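Local coordinates for protein carboxypeptidase A (Helicoverpa armigera, PDB 1JQG) that probably removes residues from the C-terminal ends of peptides as a zinc-dependent metallocarboxypeptidase of the insect mid-gut, with its activation peptide still attached here, at residues H122-V127 and E152-K157; I312-G317 and Q327-G332; V333-A338 and Y379-P384. One frame throughout, in Å; residues are numbered along the deposited sequence.

Contact 1 of 3, residues H122-V127 and E152-K157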
loop_
_atom_site.group_PDB
_atom_site.type_symbol
_atom_site.label_atom_id
_atom_site.label_comp_id
_atom_site.label_asym_id
_atom_site.label_seq_id
_atom_site.Cartn_x
_atom_site.Cartn_y
_atom_site.Cartn_z
ATOM N N HIS A 122 6.956 10.792 8.612
ATOM C CA HIS A 122 7.613 10.278 9.805
ATOM C C HIS A 122 8.336 8.962 9.531
ATOM O O HIS A 122 7.832 8.062 8.857
ATOM C CB HIS A 122 6.547 10.056 10.916
ATOM C CG HIS A 122 5.734 11.289 11.176
ATOM N ND1 HIS A 122 6.189 12.368 11.928
ATOM C CD2 HIS A 122 4.488 11.619 10.754
ATOM C CE1 HIS A 122 5.239 13.300 11.953
ATOM N NE2 HIS A 122 4.193 12.870 11.251
ATOM N N SER A 123 9.507 8.796 10.110
ATOM C CA SER A 123 10.319 7.605 9.926
ATOM C C SER A 123 9.809 6.448 10.764
ATOM O O SER A 123 8.894 6.582 11.597
ATOM C CB SER A 123 11.782 7.897 10.293
ATOM O OG SER A 123 11.883 8.197 11.670
ATOM N N TYR A 124 10.424 5.267 10.557
ATOM C CA TYR A 124 10.005 4.066 11.261
ATOM C C TYR A 124 10.190 4.282 12.760
ATOM O O TYR A 124 9.329 3.913 13.571
ATOM C CB TYR A 124 10.820 2.852 10.760
ATOM C CG TYR A 124 10.933 1.743 11.816
ATOM C CD1 TYR A 124 9.847 0.929 12.129
ATOM C CD2 TYR A 124 12.121 1.568 12.515
ATOM C CE1 TYR A 124 9.935 -0.032 13.112
ATOM C CE2 TYR A 124 12.230 0.590 13.484
ATOM C CZ TYR A 124 11.131 -0.211 13.784
ATOM O OH TYR A 124 11.226 -1.166 14.763
ATOM N N GLU A 125 11.326 4.846 13.140
ATOM C CA GLU A 125 11.670 5.078 14.544
ATOM C C GLU A 125 10.654 5.989 15.224
ATOM O O GLU A 125 10.313 5.715 16.359
ATOM C CB GLU A 125 13.073 5.678 14.660
ATOM C CG GLU A 125 14.199 4.817 14.154
ATOM C CD GLU A 125 14.315 4.706 12.641
ATOM O OE1 GLU A 125 13.723 5.582 11.963
ATOM O OE2 GLU A 125 14.988 3.754 12.162
ATOM N N GLU A 126 10.220 7.058 14.534
ATOM C CA GLU A 126 9.280 8.006 15.080
ATOM C C GLU A 126 7.902 7.385 15.269
ATOM O O GLU A 126 7.251 7.590 16.276
ATOM C CB GLU A 126 9.133 9.290 14.238
ATOM C CG GLU A 126 10.472 9.972 13.961
ATOM C CD GLU A 126 10.327 11.223 13.130
ATOM O OE1 GLU A 126 9.996 12.278 13.727
ATOM O OE2 GLU A 126 10.533 11.141 11.901
ATOM N N VAL A 127 7.498 6.510 14.358
ATOM C CA VAL A 127 6.211 5.803 14.433
ATOM C C VAL A 127 6.253 4.773 15.550
ATOM O O VAL A 127 5.353 4.613 16.337
ATOM C CB VAL A 127 5.813 5.137 13.112
ATOM C CG1 VAL A 127 4.523 4.322 13.274
ATOM C CG2 VAL A 127 5.631 6.176 12.022
ATOM N N GLU A 152 15.642 -8.066 9.207
ATOM C CA GLU A 152 16.819 -7.446 9.782
ATOM C C GLU A 152 16.679 -7.215 11.277
ATOM O O GLU A 152 17.587 -6.648 11.892
ATOM C CB GLU A 152 17.185 -6.145 9.084
ATOM C CG GLU A 152 17.662 -6.336 7.645
ATOM C CD GLU A 152 17.945 -5.023 6.932
ATOM O OE1 GLU A 152 17.267 -3.997 7.155
ATOM O OE2 GLU A 152 18.875 -5.082 6.139
ATOM N N GLY A 153 15.646 -7.765 11.892
ATOM C CA GLY A 153 15.523 -7.814 13.342
ATOM C C GLY A 153 14.717 -6.679 13.924
ATOM O O GLY A 153 14.525 -6.634 15.131
ATOM N N ARG A 154 14.228 -5.754 13.115
ATOM C CA ARG A 154 13.484 -4.611 13.605
ATOM C C ARG A 154 12.117 -5.013 14.149
ATOM O O ARG A 154 11.363 -5.754 13.563
ATOM C CB ARG A 154 13.331 -3.592 12.468
ATOM C CG ARG A 154 14.604 -2.858 12.122
ATOM C CD ARG A 154 14.315 -1.779 11.051
ATOM N NE ARG A 154 15.515 -0.955 10.817
ATOM C CZ ARG A 154 16.506 -1.379 10.029
ATOM N NH1 ARG A 154 16.346 -2.572 9.464
ATOM N NH2 ARG A 154 17.580 -0.662 9.834
ATOM N N SER A 155 11.720 -4.466 15.272
ATOM C CA SER A 155 10.491 -4.661 15.960
ATOM C C SER A 155 9.299 -4.078 15.194
ATOM O O SER A 155 9.224 -2.931 14.788
ATOM C CB SER A 155 10.504 -3.934 17.317
ATOM O OG SER A 155 9.235 -4.016 17.933
ATOM N N ILE A 156 8.312 -4.929 14.938
ATOM C CA ILE A 156 7.152 -4.522 14.180
ATOM C C ILE A 156 5.947 -4.594 15.093
ATOM O O ILE A 156 5.506 -5.686 15.419
ATOM C CB ILE A 156 6.907 -5.244 12.858
ATOM C CG1 ILE A 156 5.487 -4.963 12.355
ATOM C CG2 ILE A 156 7.123 -6.737 12.938
ATOM C CD1 ILE A 156 4.936 -5.829 11.229
ATOM N N LYS A 157 5.458 -3.439 15.543
ATOM C CA LYS A 157 4.371 -3.359 16.467
ATOM C C LYS A 157 3.158 -2.693 15.852
ATOM O O LYS A 157 3.159 -2.088 14.781
ATOM C CB LYS A 157 4.764 -2.712 17.785
ATOM C CG LYS A 157 5.573 -1.459 17.704
ATOM C CD LYS A 157 5.746 -0.809 19.082
ATOM C CE LYS A 157 6.641 -1.697 19.951
ATOM N NZ LYS A 157 8.106 -1.651 19.581
HETATM O O HOH W 1 16.304 0.895 13.327
#
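The first turn of helix 124-137 and the start of strand 155-161 stay well apart as backbones, the CA atoms of Y124 and I156 being 9.5 Å from each other, and the side chain of Y124 spans the gap. Its hydroxyl donates to the carbonyl of S155, OH to O 2.7 Å; the donor lies in the carbonyl plane on a lone pair, at a C=O...donor angle of 125°. The acceptor also lies close to the plane of the tyrosine ring, so the bond runs off the ring's edge. CG of Y124 is turned away from the backbone N, chi1 154°, which carries the ring off the helix toward the strand. R154 runs aslant past the ring, its CD 4.0 Å from Y124 CE2, with the guanidinium nearly perpendicular to it. In the M14 peptidase fold this joins a surface helix to the second strand from one edge of the mixed central sheet, and P221 and V225 of helix 221-228 also pack on Y124. Beyond the ring the extended R154 chain ends in a salt bridge, NH1 to E152 OE1 2.9 Å, and NH1 has a second anionic partner in D222. A water accepts from R154 NE and makes a weak bond to E125 OE2, linking opposite charges that do not touch. S155 OG is held by E146 and receives K157 NZ at 3.1 Å. At the N-cap, the backbone N of S123 points almost straight at E126 OE2, 3.1 Å away.

Contact 2 of 3, residues I312-G317 and Q327-G332; sequences ILYGYG and QLHLIG
The phenol ring of Y314 offers one face to L328, whose CB stands 4.3 Å from the ring centroid and 13° off the normal, a CH-pi contact. The leucine's CD1 adds an apolar touch at the ring's rim, 3.9 Å from Y314 CD1. H329 meets the same tyrosine differently: the two rings stand at right angles, rim to rim, with centroids 5.8 Å apart, and neither covers the other. Y314 CE2 also lies 3.9 Å from H329 CA, so the outer edge of the ring rests against the helix backbone. A chi1 of 61° sets CG of Y314 between its own N and carbonyl carbon, the crowded position, and swings the ring over the helix. The axes of 312-314 and 327-332 are nearly antiparallel, at 169°, and approach to 9.3 Å; they belong to strand 311-314 and helix 325-340, the first two elements of a beta-alpha-beta unit that returns through strand 351-354. That strand pairs with 311-314, and its V352 carbonyl takes a weak hydrogen bond from H329 NE2. Farther along, G332 faces I312, whose CD1 lies 3.7 Å from G332 O; a CB on the glycine would point at the strand, close to I312 CG2, and would be crowded by L328 O of its own helix. An alanine in place of Y314 would leave L328 without its aromatic cover and is likely to open a gap between strand and helix, with H329 less restrained on that side. L328 also touches M371 of helix 366-373 and P322. Just past the ring, G315 takes backbone angles that would drive a CB against the carbonyl O of Y314, and the chain leaves the sheet there.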
loop_
_atom_site.group_PDB
_atom_site.type_symbol
_atom_site.label_atom_id
_atom_site.label_comp_id
_atom_site.label_asym_id
_atom_site.label_seq_id
_atom_site.Cartn_x
_atom_site.Cartn_y
_atom_site.Cartn_z
ATOM N N ILE A 312 -10.383 1.264 -5.373
ATOM C CA ILE A 312 -10.640 0.286 -4.319
ATOM C C ILE A 312 -10.899 -1.063 -4.963
ATOM O O ILE A 312 -11.875 -1.097 -5.706
ATOM C CB ILE A 312 -11.877 0.717 -3.497
ATOM C CG1 ILE A 312 -11.598 2.039 -2.751
ATOM C CG2 ILE A 312 -12.384 -0.262 -2.465
ATOM C CD1 ILE A 312 -12.839 2.702 -2.223
ATOM N N LEU A 313 -9.979 -2.030 -4.792
ATOM C CA LEU A 313 -10.103 -3.331 -5.474
ATOM C C LEU A 313 -10.409 -4.453 -4.474
ATOM O O LEU A 313 -10.206 -4.313 -3.262
ATOM C CB LEU A 313 -8.796 -3.733 -6.185
ATOM C CG LEU A 313 -8.250 -2.710 -7.190
ATOM C CD1 LEU A 313 -9.320 -2.112 -8.105
ATOM C CD2 LEU A 313 -7.569 -1.520 -6.519
ATOM N N TYR A 314 -10.879 -5.536 -5.029
ATOM C CA TYR A 314 -11.239 -6.744 -4.283
ATOM C C TYR A 314 -11.282 -7.909 -5.242
ATOM O O TYR A 314 -10.904 -7.794 -6.412
ATOM C CB TYR A 314 -12.648 -6.574 -3.665
ATOM C CG TYR A 314 -13.749 -6.370 -4.741
ATOM C CD1 TYR A 314 -14.290 -7.473 -5.420
ATOM C CD2 TYR A 314 -14.218 -5.080 -5.051
ATOM C CE1 TYR A 314 -15.275 -7.287 -6.404
ATOM C CE2 TYR A 314 -15.201 -4.897 -6.037
ATOM C CZ TYR A 314 -15.726 -6.001 -6.716
ATOM O OH TYR A 314 -16.667 -5.830 -7.685
ATOM N N GLY A 315 -11.739 -9.012 -4.737
ATOM C CA GLY A 315 -11.938 -10.201 -5.559
ATOM C C GLY A 315 -11.126 -11.318 -5.088
ATOM O O GLY A 315 -11.422 -11.867 -4.035
ATOM N N TYR A 316 -10.214 -11.517 -5.936
ATOM C CA TYR A 316 -9.152 -12.474 -5.882
ATOM C C TYR A 316 -8.352 -12.131 -7.162
ATOM O O TYR A 316 -8.860 -12.105 -8.262
ATOM C CB TYR A 316 -9.716 -13.907 -5.826
ATOM C CG TYR A 316 -10.218 -14.325 -4.412
ATOM C CD1 TYR A 316 -9.504 -13.966 -3.233
ATOM C CD2 TYR A 316 -11.394 -15.069 -4.293
ATOM C CE1 TYR A 316 -9.988 -14.363 -1.962
ATOM C CE2 TYR A 316 -11.868 -15.460 -3.030
ATOM C CZ TYR A 316 -11.171 -15.112 -1.871
ATOM O OH TYR A 316 -11.652 -15.505 -0.657
ATOM N N GLY A 317 -7.091 -11.839 -7.030
ATOM C CA GLY A 317 -6.225 -11.423 -8.197
ATOM C C GLY A 317 -6.429 -12.297 -9.462
ATOM O O GLY A 317 -5.935 -11.951 -10.571
ATOM N N GLN A 327 -22.112 -7.658 -2.818
ATOM C CA GLN A 327 -21.963 -6.954 -1.549
ATOM C C GLN A 327 -20.628 -6.219 -1.433
ATOM O O GLN A 327 -20.583 -5.045 -1.053
ATOM C CB GLN A 327 -22.080 -7.927 -0.381
ATOM C CG GLN A 327 -23.439 -8.597 -0.252
ATOM C CD GLN A 327 -23.513 -9.562 0.925
ATOM O OE1 GLN A 327 -23.423 -9.115 2.093
ATOM N NE2 GLN A 327 -23.681 -10.861 0.638
ATOM N N LEU A 328 -19.555 -6.867 -1.898
ATOM C CA LEU A 328 -18.233 -6.272 -1.915
ATOM C C LEU A 328 -18.194 -4.996 -2.754
ATOM O O LEU A 328 -17.628 -3.975 -2.373
ATOM C CB LEU A 328 -17.261 -7.291 -2.458
ATOM C CG LEU A 328 -16.747 -8.402 -1.542
ATOM C CD1 LEU A 328 -15.843 -9.309 -2.366
ATOM C CD2 LEU A 328 -15.918 -7.827 -0.400
ATOM N N HIS A 329 -18.765 -5.056 -3.977
ATOM C CA HIS A 329 -18.746 -3.903 -4.858
ATOM C C HIS A 329 -19.591 -2.753 -4.302
ATOM O O HIS A 329 -19.219 -1.588 -4.422
ATOM C CB HIS A 329 -19.193 -4.314 -6.251
ATOM C CG HIS A 329 -18.810 -3.327 -7.319
ATOM N ND1 HIS A 329 -19.515 -2.146 -7.525
ATOM C CD2 HIS A 329 -17.804 -3.324 -8.209
ATOM C CE1 HIS A 329 -18.947 -1.485 -8.521
ATOM N NE2 HIS A 329 -17.891 -2.171 -8.941
ATOM N N LEU A 330 -20.742 -3.073 -3.741
ATOM C CA LEU A 330 -21.673 -2.109 -3.178
ATOM C C LEU A 330 -21.030 -1.281 -2.083
ATOM O O LEU A 330 -21.083 -0.051 -2.015
ATOM C CB LEU A 330 -22.903 -2.834 -2.621
ATOM C CG LEU A 330 -24.065 -2.017 -2.078
ATOM C CD1 LEU A 330 -24.590 -0.966 -3.054
ATOM C CD2 LEU A 330 -25.264 -2.922 -1.750
ATOM N N ILE A 331 -20.316 -1.955 -1.146
ATOM C CA ILE A 331 -19.665 -1.243 -0.046
ATOM C C ILE A 331 -18.479 -0.447 -0.565
ATOM O O ILE A 331 -18.202 0.680 -0.095
ATOM C CB ILE A 331 -19.231 -2.191 1.063
ATOM C CG1 ILE A 331 -20.465 -2.855 1.697
ATOM C CG2 ILE A 331 -18.417 -1.547 2.166
ATOM C CD1 ILE A 331 -20.205 -3.856 2.789
ATOM N N GLY A 332 -17.809 -0.992 -1.582
ATOM C CA GLY A 332 -16.730 -0.302 -2.231
ATOM C C GLY A 332 -17.147 1.012 -2.856
ATOM O O GLY A 332 -16.414 2.001 -2.786
#

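Contact 3 of 3, residues V333-A338 and Y379-P384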
loop_
_atom_site.group_PDB
_atom_site.type_symbol
_atom_site.label_atom_id
_atom_site.label_comp_id
_atom_site.label_asym_id
_atom_site.label_seq_id
_atom_site.Cartn_x
_atom_site.Cartn_y
_atom_site.Cartn_z
ATOM N N VAL A 333 -18.313 1.005 -3.517
ATOM C CA VAL A 333 -18.891 2.190 -4.125
ATOM C C VAL A 333 -19.300 3.226 -3.070
ATOM O O VAL A 333 -19.114 4.424 -3.283
ATOM C CB VAL A 333 -20.134 1.849 -4.979
ATOM C CG1 VAL A 333 -20.824 3.070 -5.578
ATOM C CG2 VAL A 333 -19.693 0.917 -6.096
ATOM N N GLN A 334 -19.759 2.740 -1.931
ATOM C CA GLN A 334 -20.150 3.633 -0.841
ATOM C C GLN A 334 -18.919 4.338 -0.287
ATOM O O GLN A 334 -18.981 5.526 0.063
ATOM C CB GLN A 334 -20.924 2.903 0.277
ATOM C CG GLN A 334 -22.290 2.406 -0.158
ATOM C CD GLN A 334 -22.984 1.558 0.884
ATOM O OE1 GLN A 334 -22.674 1.652 2.079
ATOM N NE2 GLN A 334 -23.931 0.717 0.477
ATOM N N MET A 335 -17.809 3.606 -0.179
ATOM C CA MET A 335 -16.583 4.197 0.355
ATOM C C MET A 335 -15.989 5.160 -0.651
ATOM O O MET A 335 -15.504 6.214 -0.287
ATOM C CB MET A 335 -15.500 3.151 0.701
ATOM C CG MET A 335 -15.835 2.256 1.869
ATOM S SD MET A 335 -14.538 1.101 2.382
ATOM C CE MET A 335 -14.447 -0.086 1.056
ATOM N N ALA A 336 -16.045 4.803 -1.920
ATOM C CA ALA A 336 -15.560 5.644 -3.002
ATOM C C ALA A 336 -16.306 6.977 -3.097
ATOM O O ALA A 336 -15.689 8.042 -3.177
ATOM C CB ALA A 336 -15.618 4.923 -4.346
ATOM N N GLN A 337 -17.608 6.938 -3.110
ATOM C CA GLN A 337 -18.442 8.136 -3.132
ATOM C C GLN A 337 -18.215 9.060 -1.938
ATOM O O GLN A 337 -18.345 10.265 -2.103
ATOM C CB GLN A 337 -19.927 7.678 -3.171
ATOM C CG GLN A 337 -20.288 7.126 -4.539
ATOM C CD GLN A 337 -21.766 6.811 -4.651
ATOM O OE1 GLN A 337 -22.299 6.143 -3.773
ATOM N NE2 GLN A 337 -22.342 7.331 -5.716
ATOM N N ALA A 338 -17.905 8.483 -0.779
ATOM C CA ALA A 338 -17.612 9.269 0.425
ATOM C C ALA A 338 -16.279 10.007 0.299
ATOM O O ALA A 338 -16.200 11.141 0.760
ATOM C CB ALA A 338 -17.617 8.462 1.710
ATOM N N TYR A 379 -10.569 -5.318 1.097
ATOM C CA TYR A 379 -10.151 -4.479 -0.015
ATOM C C TYR A 379 -8.654 -4.153 0.044
ATOM O O TYR A 379 -8.006 -4.102 1.115
ATOM C CB TYR A 379 -11.009 -3.195 -0.034
ATOM C CG TYR A 379 -12.512 -3.478 -0.065
ATOM C CD1 TYR A 379 -13.196 -3.569 1.156
ATOM C CD2 TYR A 379 -13.224 -3.658 -1.241
ATOM C CE1 TYR A 379 -14.539 -3.836 1.177
ATOM C CE2 TYR A 379 -14.592 -3.880 -1.195
ATOM C CZ TYR A 379 -15.245 -3.991 0.011
ATOM O OH TYR A 379 -16.579 -4.263 0.100
ATOM N N THR A 380 -8.128 -3.771 -1.093
ATOM C CA THR A 380 -6.799 -3.211 -1.250
ATOM C C THR A 380 -6.953 -1.780 -1.783
ATOM O O THR A 380 -7.457 -1.610 -2.885
ATOM C CB THR A 380 -5.939 -4.077 -2.160
ATOM O OG1 THR A 380 -4.897 -3.194 -2.666
ATOM C CG2 THR A 380 -6.661 -4.634 -3.383
ATOM N N TYR A 381 -6.662 -0.788 -0.946
ATOM C CA TYR A 381 -6.794 0.603 -1.307
ATOM C C TYR A 381 -5.609 1.063 -2.126
ATOM O O TYR A 381 -4.474 0.681 -1.920
ATOM C CB TYR A 381 -6.888 1.516 -0.075
ATOM C CG TYR A 381 -8.284 1.828 0.413
ATOM C CD1 TYR A 381 -9.166 0.856 0.804
ATOM C CD2 TYR A 381 -8.708 3.130 0.495
ATOM C CE1 TYR A 381 -10.445 1.152 1.252
ATOM C CE2 TYR A 381 -9.976 3.470 0.946
ATOM C CZ TYR A 381 -10.837 2.477 1.326
ATOM O OH TYR A 381 -12.096 2.764 1.813
ATOM N N GLU A 382 -5.892 1.888 -3.116
ATOM C CA GLU A 382 -4.874 2.514 -3.946
ATOM C C GLU A 382 -5.112 4.010 -3.825
ATOM O O GLU A 382 -5.969 4.475 -4.547
ATOM C CB GLU A 382 -4.962 2.052 -5.401
ATOM C CG GLU A 382 -4.689 0.562 -5.609
ATOM C CD GLU A 382 -3.211 0.221 -5.432
ATOM O OE1 GLU A 382 -2.399 1.142 -5.642
ATOM O OE2 GLU A 382 -2.848 -0.933 -5.093
ATOM N N LEU A 383 -4.426 4.680 -2.935
ATOM C CA LEU A 383 -4.492 6.110 -2.746
ATOM C C LEU A 383 -4.079 6.949 -3.954
ATOM O O LEU A 383 -3.444 6.450 -4.851
ATOM C CB LEU A 383 -3.557 6.500 -1.573
ATOM C CG LEU A 383 -3.942 5.912 -0.216
ATOM C CD1 LEU A 383 -3.182 6.645 0.902
ATOM C CD2 LEU A 383 -5.437 5.965 -0.032
ATOM N N PRO A 384 -4.585 8.161 -4.055
ATOM C CA PRO A 384 -4.396 9.045 -5.182
ATOM C C PRO A 384 -2.940 9.429 -5.321
ATOM O O PRO A 384 -2.201 9.690 -4.364
ATOM C CB PRO A 384 -5.272 10.270 -4.852
ATOM C CG PRO A 384 -6.322 9.763 -3.915
ATOM C CD PRO A 384 -5.600 8.744 -3.096
#
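M335 on helix 325-340 looks down on strand 377-383 from a distance, its CA 10.6 Å from that of Y381, and it alone supplies the helix side of the contact, reaching two tyrosines. The terminal CE methyl lies over one face of the Y379 ring, 3.9 Å from the centroid and 18° off the normal, displaced toward the rim, where CD1 is 3.7 Å from CE. The sulfur has both rings as Met-aromatic neighbours: SD is 5.3 Å from the centroid of Y381, practically in its plane, at the edge beside the hydroxyl, and 5.4 Å from that of Y379, obliquely placed. A bend at the end of the methionine, chi3 -70°, brings CE over Y379 while SD stays beside Y381. Y381 OH also nears the root of the side chain, 3.6 Å from M335 CB. Y379 is anchored at its far end, since its OH is hydrogen-bonded to the carbonyl O of L328, about two turns back from M335 along the same helix, which probably limits how the ring can shift beneath the methyl. Strand 377-383, which carries E382, the predicted proton donor/acceptor of this zinc carboxypeptidase fold, runs between strands 299-307 and 311-314: L301 and I312 pack against Y379, L303 against Y381, and helix 402-421 closes on Y381 through T409.

How the contacts relate
Contacts 2 and 3 adjoin, their centres 10 Å apart: both draw on helix 325-340, and their strands, 311-314 and 377-383, are neighbours in the sheet, joined by the backbone bond from T380 N to L313 O at 3.1 Å. Contact 3 lies nearer the metal, the Y381 side chain being about 10 Å from the zinc ion and that of I312, in contact 2, about 14 Å. The strand of contact 3 also carries E382, the predicted proton donor/acceptor. Contact 1 lies across the centre of the chain, its centre 31 Å from that of contact 2 and 27 Å from that of contact 3, related to them through the shared mixed sheet.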